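Local atomic coordinates of CDA peptide synthetase I (Streptomyces coelicolor, PDB entry 5DU9), a protein that belongs to the nonribosomal peptide synthetases and is represented by its condensation domain, a member of the CoA-dependent acyltransferase superfamily. Residues 32-37 / 154-159; 160-165 / 306-311. The protein carries 1 engineered substitution. One frame throughout, in Å; residues are numbered along the deposited sequence.

Interaction 1 (32-37 / 154-159). With UM2 ((2S)-2-amino-N-butyl-propanamide), chain E.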
loop_
_atom_site.group_PDB
_atom_site.type_symbol
_atom_site.label_atom_id
_atom_site.label_comp_id
_atom_site.label_asym_id
_atom_site.label_seq_id
_atom_site.Cartn_x
_atom_site.Cartn_y
_atom_site.Cartn_z
ATOM N N TYR A 32 2.902 1.244 12.726
ATOM C CA TYR A 32 2.282 1.935 11.597
ATOM C C TYR A 32 3.303 2.770 10.817
ATOM O O TYR A 32 2.934 3.658 10.047
ATOM C CB TYR A 32 1.098 2.782 12.088
ATOM C CG TYR A 32 -0.114 1.910 12.337
ATOM C CD1 TYR A 32 -0.291 1.260 13.554
ATOM C CD2 TYR A 32 -1.055 1.696 11.341
ATOM C CE1 TYR A 32 -1.379 0.437 13.774
ATOM C CE2 TYR A 32 -2.147 0.875 11.554
ATOM C CZ TYR A 32 -2.307 0.251 12.770
ATOM O OH TYR A 32 -3.393 -0.569 12.976
ATOM N N ARG A 33 4.586 2.457 10.997
ATOM C CA ARG A 33 5.623 2.937 10.083
ATOM C C ARG A 33 5.575 2.119 8.803
ATOM O O ARG A 33 5.653 0.887 8.842
ATOM C CB ARG A 33 7.024 2.827 10.690
ATOM C CG ARG A 33 7.323 3.728 11.887
ATOM C CD ARG A 33 7.431 5.201 11.516
ATOM N NE ARG A 33 8.268 5.456 10.340
ATOM C CZ ARG A 33 9.542 5.847 10.362
ATOM N NH1 ARG A 33 10.191 6.041 11.507
ATOM N NH2 ARG A 33 10.177 6.058 9.218
ATOM N N THR A 34 5.456 2.807 7.673
ATOM C CA THR A 34 5.427 2.159 6.369
ATOM C C THR A 34 6.490 2.778 5.482
ATOM O O THR A 34 7.115 3.773 5.851
ATOM C CB THR A 34 4.047 2.295 5.710
ATOM O OG1 THR A 34 3.684 3.679 5.653
ATOM C CG2 THR A 34 3.006 1.547 6.511
ATOM N N GLY A 35 6.711 2.194 4.315
ATOM C CA GLY A 35 7.720 2.739 3.435
ATOM C C GLY A 35 7.784 2.118 2.063
ATOM O O GLY A 35 7.218 1.056 1.796
ATOM N N SER A 36 8.493 2.814 1.184
ATOM C CA SER A 36 8.788 2.321 -0.149
ATOM C C SER A 36 10.112 2.935 -0.552
ATOM O O SER A 36 10.675 3.736 0.193
ATOM C CB SER A 36 7.693 2.693 -1.145
ATOM O OG SER A 36 7.634 4.099 -1.317
ATOM N N CYS A 37 10.608 2.575 -1.726
ATOM C CA CYS A 37 11.804 3.217 -2.246
ATOM C C CYS A 37 11.785 3.243 -3.764
ATOM O O CYS A 37 10.975 2.561 -4.388
ATOM C CB CYS A 37 13.064 2.507 -1.745
ATOM S SG CYS A 37 13.284 0.819 -2.352
ATOM N N LEU A 154 11.706 6.354 1.099
ATOM C CA LEU A 154 10.643 7.160 1.678
ATOM C C LEU A 154 9.998 6.387 2.817
ATOM O O LEU A 154 9.247 5.436 2.587
ATOM C CB LEU A 154 9.596 7.522 0.622
ATOM C CG LEU A 154 8.325 8.208 1.137
ATOM C CD1 LEU A 154 8.639 9.556 1.757
ATOM C CD2 LEU A 154 7.307 8.356 0.015
ATOM N N GLY A 155 10.317 6.792 4.042
ATOM C CA GLY A 155 9.710 6.220 5.227
ATOM C C GLY A 155 8.668 7.193 5.727
ATOM O O GLY A 155 8.895 8.400 5.725
ATOM N N VAL A 156 7.521 6.675 6.147
ATOM C CA VAL A 156 6.447 7.532 6.620
ATOM C C VAL A 156 5.735 6.903 7.796
ATOM O O VAL A 156 5.897 5.713 8.078
ATOM C CB VAL A 156 5.403 7.814 5.512
ATOM C CG1 VAL A 156 6.050 8.502 4.315
ATOM C CG2 VAL A 156 4.703 6.523 5.075
ATOM N N HIS A 157 4.959 7.723 8.490
ATOM C CA HIS A 157 3.914 7.209 9.352
ATOM C C HIS A 157 2.689 7.031 8.476
ATOM O O HIS A 157 2.362 7.915 7.691
ATOM C CB HIS A 157 3.615 8.148 10.513
ATOM C CG HIS A 157 2.849 7.492 11.615
ATOM N ND1 HIS A 157 1.546 7.069 11.464
ATOM C CD2 HIS A 157 3.211 7.164 12.877
ATOM C CE1 HIS A 157 1.134 6.516 12.592
ATOM N NE2 HIS A 157 2.127 6.557 13.463
ATOM N N HIS A 158 2.024 5.887 8.590
ATOM C CA HIS A 158 0.878 5.602 7.738
ATOM C C HIS A 158 -0.216 6.672 7.855
ATOM O O HIS A 158 -1.017 6.844 6.934
ATOM C CB HIS A 158 0.309 4.214 8.069
ATOM C CG HIS A 158 -0.372 3.551 6.914
ATOM N ND1 HIS A 158 -0.859 4.253 5.832
ATOM C CD2 HIS A 158 -0.627 2.246 6.659
ATOM C CE1 HIS A 158 -1.394 3.409 4.967
ATOM N NE2 HIS A 158 -1.269 2.185 5.448
ATOM N N ILE A 159 -0.242 7.408 8.963
ATOM C CA ILE A 159 -1.299 8.395 9.158
ATOM C C ILE A 159 -1.192 9.576 8.186
ATOM O O ILE A 159 -2.176 10.280 7.990
ATOM C CB ILE A 159 -1.326 8.931 10.619
ATOM C CG1 ILE A 159 -2.711 9.503 10.943
ATOM C CG2 ILE A 159 -0.228 9.965 10.863
ATOM C CD1 ILE A 159 -2.951 9.762 12.424
HETATM C CCH UM2 E . -7.951 1.312 9.299
HETATM C CCI UM2 E . -6.860 2.082 8.579
HETATM C CCJ UM2 E . -5.456 1.568 8.906
HETATM C CCK UM2 E . -5.067 0.329 8.097
HETATM N NCL UM2 E . -4.552 0.621 6.766
HETATM C CCM UM2 E . -3.499 -0.025 6.258
HETATM O OCN UM2 E . -2.626 -0.527 6.950
HETATM C CCO UM2 E . -3.434 -0.146 4.761
HETATM C CCP UM2 E . -4.184 -1.400 4.323
HETATM N NCQ UM2 E . -2.030 -0.271 4.324
HETATM O O HOH W 1 7.105 5.332 0.948
#

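Interaction 2 (160-165 / 306-311)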
loop_
_atom_site.group_PDB
_atom_site.type_symbol
_atom_site.label_atom_id
_atom_site.label_comp_id
_atom_site.label_asym_id
_atom_site.label_seq_id
_atom_site.Cartn_x
_atom_site.Cartn_y
_atom_site.Cartn_z
ATOM N N VAL A 160 -0.027 9.793 7.568
ATOM C CA VAL A 160 0.124 10.932 6.652
ATOM C C VAL A 160 0.219 10.529 5.172
ATOM O O VAL A 160 -0.043 11.354 4.296
ATOM C CB VAL A 160 1.365 11.806 6.996
ATOM C CG1 VAL A 160 1.152 12.537 8.319
ATOM C CG2 VAL A 160 2.644 10.990 7.029
ATOM N N ILE A 161 0.583 9.281 4.892
ATOM C CA ILE A 161 0.848 8.853 3.513
ATOM C C ILE A 161 0.378 7.428 3.255
ATOM O O ILE A 161 0.773 6.500 3.970
ATOM C CB ILE A 161 2.365 8.952 3.180
ATOM C CG1 ILE A 161 2.809 10.419 3.075
ATOM C CG2 ILE A 161 2.713 8.204 1.884
ATOM C CD1 ILE A 161 2.246 11.181 1.883
ATOM N N ASP A 162 -0.465 7.269 2.237
ATOM C CA ASP A 162 -0.868 5.952 1.749
ATOM C C ASP A 162 -0.149 5.617 0.438
ATOM O O ASP A 162 0.670 6.393 -0.051
ATOM C CB ASP A 162 -2.392 5.874 1.571
ATOM C CG ASP A 162 -2.958 6.995 0.711
ATOM O OD1 ASP A 162 -2.247 7.509 -0.178
ATOM O OD2 ASP A 162 -4.143 7.342 0.917
ATOM N N GLY A 163 -0.454 4.453 -0.126
ATOM C CA GLY A 163 0.236 3.989 -1.317
ATOM C C GLY A 163 0.117 4.940 -2.491
ATOM O O GLY A 163 1.106 5.234 -3.167
ATOM N N THR A 164 -1.100 5.416 -2.738
ATOM C CA THR A 164 -1.359 6.367 -3.807
ATOM C C THR A 164 -0.493 7.611 -3.636
ATOM O O THR A 164 0.042 8.148 -4.606
ATOM C CB THR A 164 -2.848 6.770 -3.836
ATOM O OG1 THR A 164 -3.640 5.620 -4.151
ATOM C CG2 THR A 164 -3.119 7.861 -4.870
ATOM N N SER A 165 -0.354 8.058 -2.393
ATOM C CA SER A 165 0.340 9.309 -2.117
ATOM C C SER A 165 1.852 9.173 -2.241
ATOM O O SER A 165 2.539 10.154 -2.494
ATOM C CB SER A 165 -0.029 9.813 -0.727
ATOM O OG SER A 165 -1.420 10.085 -0.662
ATOM N N PRO A 306 -2.283 14.372 -1.559
ATOM C CA PRO A 306 -1.475 13.468 -0.736
ATOM C C PRO A 306 -2.030 13.356 0.678
ATOM O O PRO A 306 -2.419 14.357 1.278
ATOM C CB PRO A 306 -0.091 14.121 -0.748
ATOM C CG PRO A 306 -0.071 14.926 -2.008
ATOM C CD PRO A 306 -1.470 15.440 -2.164
ATOM N N GLY A 307 -2.084 12.138 1.198
ATOM C CA GLY A 307 -2.693 11.912 2.491
ATOM C C GLY A 307 -2.859 10.435 2.761
ATOM O O GLY A 307 -2.160 9.604 2.187
ATOM N N MET A 308 -3.784 10.126 3.661
ATOM C CA MET A 308 -4.101 8.761 4.036
ATOM C C MET A 308 -5.616 8.621 4.045
ATOM O O MET A 308 -6.279 9.132 4.947
ATOM C CB MET A 308 -3.501 8.432 5.406
ATOM C CG MET A 308 -4.078 7.202 6.085
ATOM S SD MET A 308 -4.111 5.753 5.020
ATOM C CE MET A 308 -4.277 4.443 6.237
ATOM N N VAL A 309 -6.161 7.957 3.026
ATOM C CA VAL A 309 -7.611 7.778 2.919
ATOM C C VAL A 309 -8.002 6.367 2.511
ATOM O O VAL A 309 -9.184 6.067 2.388
ATOM C CB VAL A 309 -8.239 8.758 1.894
ATOM C CG1 VAL A 309 -8.355 10.143 2.489
ATOM C CG2 VAL A 309 -7.441 8.783 0.605
ATOM N N SER A 310 -7.015 5.496 2.320
ATOM C CA SER A 310 -7.283 4.162 1.811
ATOM C C SER A 310 -8.213 3.355 2.719
ATOM O O SER A 310 -8.281 3.565 3.937
ATOM C CB SER A 310 -5.973 3.404 1.606
ATOM O OG SER A 310 -5.231 3.349 2.802
ATOM N N ASN A 311 -8.929 2.432 2.088
ATOM C CA ASN A 311 -9.906 1.582 2.741
ATOM C C ASN A 311 -9.560 0.131 2.427
ATOM O O ASN A 311 -8.902 -0.143 1.429
ATOM C CB ASN A 311 -11.313 1.941 2.252
ATOM C CG ASN A 311 -12.417 1.327 3.092
ATOM O OD1 ASN A 311 -12.241 1.023 4.272
ATOM N ND2 ASN A 311 -13.581 1.160 2.482
#

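Interaction 1 (32-37 / 154-159)
Thr34 and Val156 form the tight middle of this antiparallel strand pair, bonded backbone to backbone in both directions, with Val156 N 2.9 Å from Thr34 O. Their side chains share a face. Thr34 OG1, set between its backbone N and carbonyl carbon (chi1 55°), presses against Val156 CG2 at 3.1 Å, while Thr34 CG2 packs 3.7 Å from CD2 of the His158 imidazole. Val156 O accepts twice, in a regular sheet bond from Thr34 N and a longer, bent one (3.3 Å) from Arg33 NE, which lies over the opposite face of the carbonyl. Bends at chi2 and chi3 fold the Arg33 chain back; its NH2 forms a salt bridge with Asp125 and its NH1 a hydrogen bond with Thr128 O.

Toward the ends the backbone bonds persist, but the side chains meet less closely. Ser36 OG stays 4.4 Å from Leu154 CB; a water bridges it to Leu154 O, and it also bonds Tyr170 OH. The partly exposed Tyr32 ring leads away from 154-159, although Tyr32 O accepts from His158 N at 2.8 Å. That bond anchors His158, whose NE2 accepts in the ring plane from NCQ of (2S)-2-amino-N-butyl-propanamide at 2.8 Å. His157 and His158 open the HHxxxDG motif, the signature of condensation domains.

Interaction 2 (160-165 / 306-311)
Asp162 and Gly307 bury the most surface here, with Met308 next. Asp162 N donates to Gly307 O at 2.9 Å, and its carboxylate then reaches past that carbonyl along the 306-311 loop. Placing CG between the backbone N and the carbonyl carbon (chi1 53°) puts the carboxylate beside Gly307 O and over the helix start. OD2 receives Val309 N at 3.0 Å in a fairly straight bond on the anti side of the carboxylate, 23° out of its plane, and also forms a salt bridge with Arg297. OD1 turns back to its own segment and accepts from Ser165 N, making Asp162 the N-cap of helix 163-182.

Gly307 is held at both its polar backbone atoms, since Gly307 N donates to Ser165 OG at 2.8 Å. Its CA lies 3.3 Å from Val160 O in a CA-H...O contact. Met308, its chain bent at chi2, brings SD to 3.9 Å from Asp162 CB and also touches the bound (2S)-2-amino-N-butyl-propanamide.

The carboxylate of the HHxxxDG aspartate is thus met by two backbone N-H groups, Ser165 N and Val309 N, and by Arg297, a chemistry consistent with a mainly architectural role in fixing the motif loop against the 306-311 loop.

In the fold
From the N terminus, strand 33-40 supplies the first segment, and interaction 1 closes a long loop when the chain returns along strand 149-157, its neighbour in the six-stranded sheet. Residue 160 follows directly, and interaction 2 opens a second loop that closes at 306-311, which leads into strand 311-318. The two loops run in series, neither nesting nor crossing, and are joined by the continuous run 154-165, which carries the strand end, the histidine pair and the start of helix 163-182. They also touch in space: His158 O lies 3.2 Å from Met308 CG. Sheet, helix and the 306-311 loop are thereby tied together at the ligand pocket, to which each interaction contributes one residue.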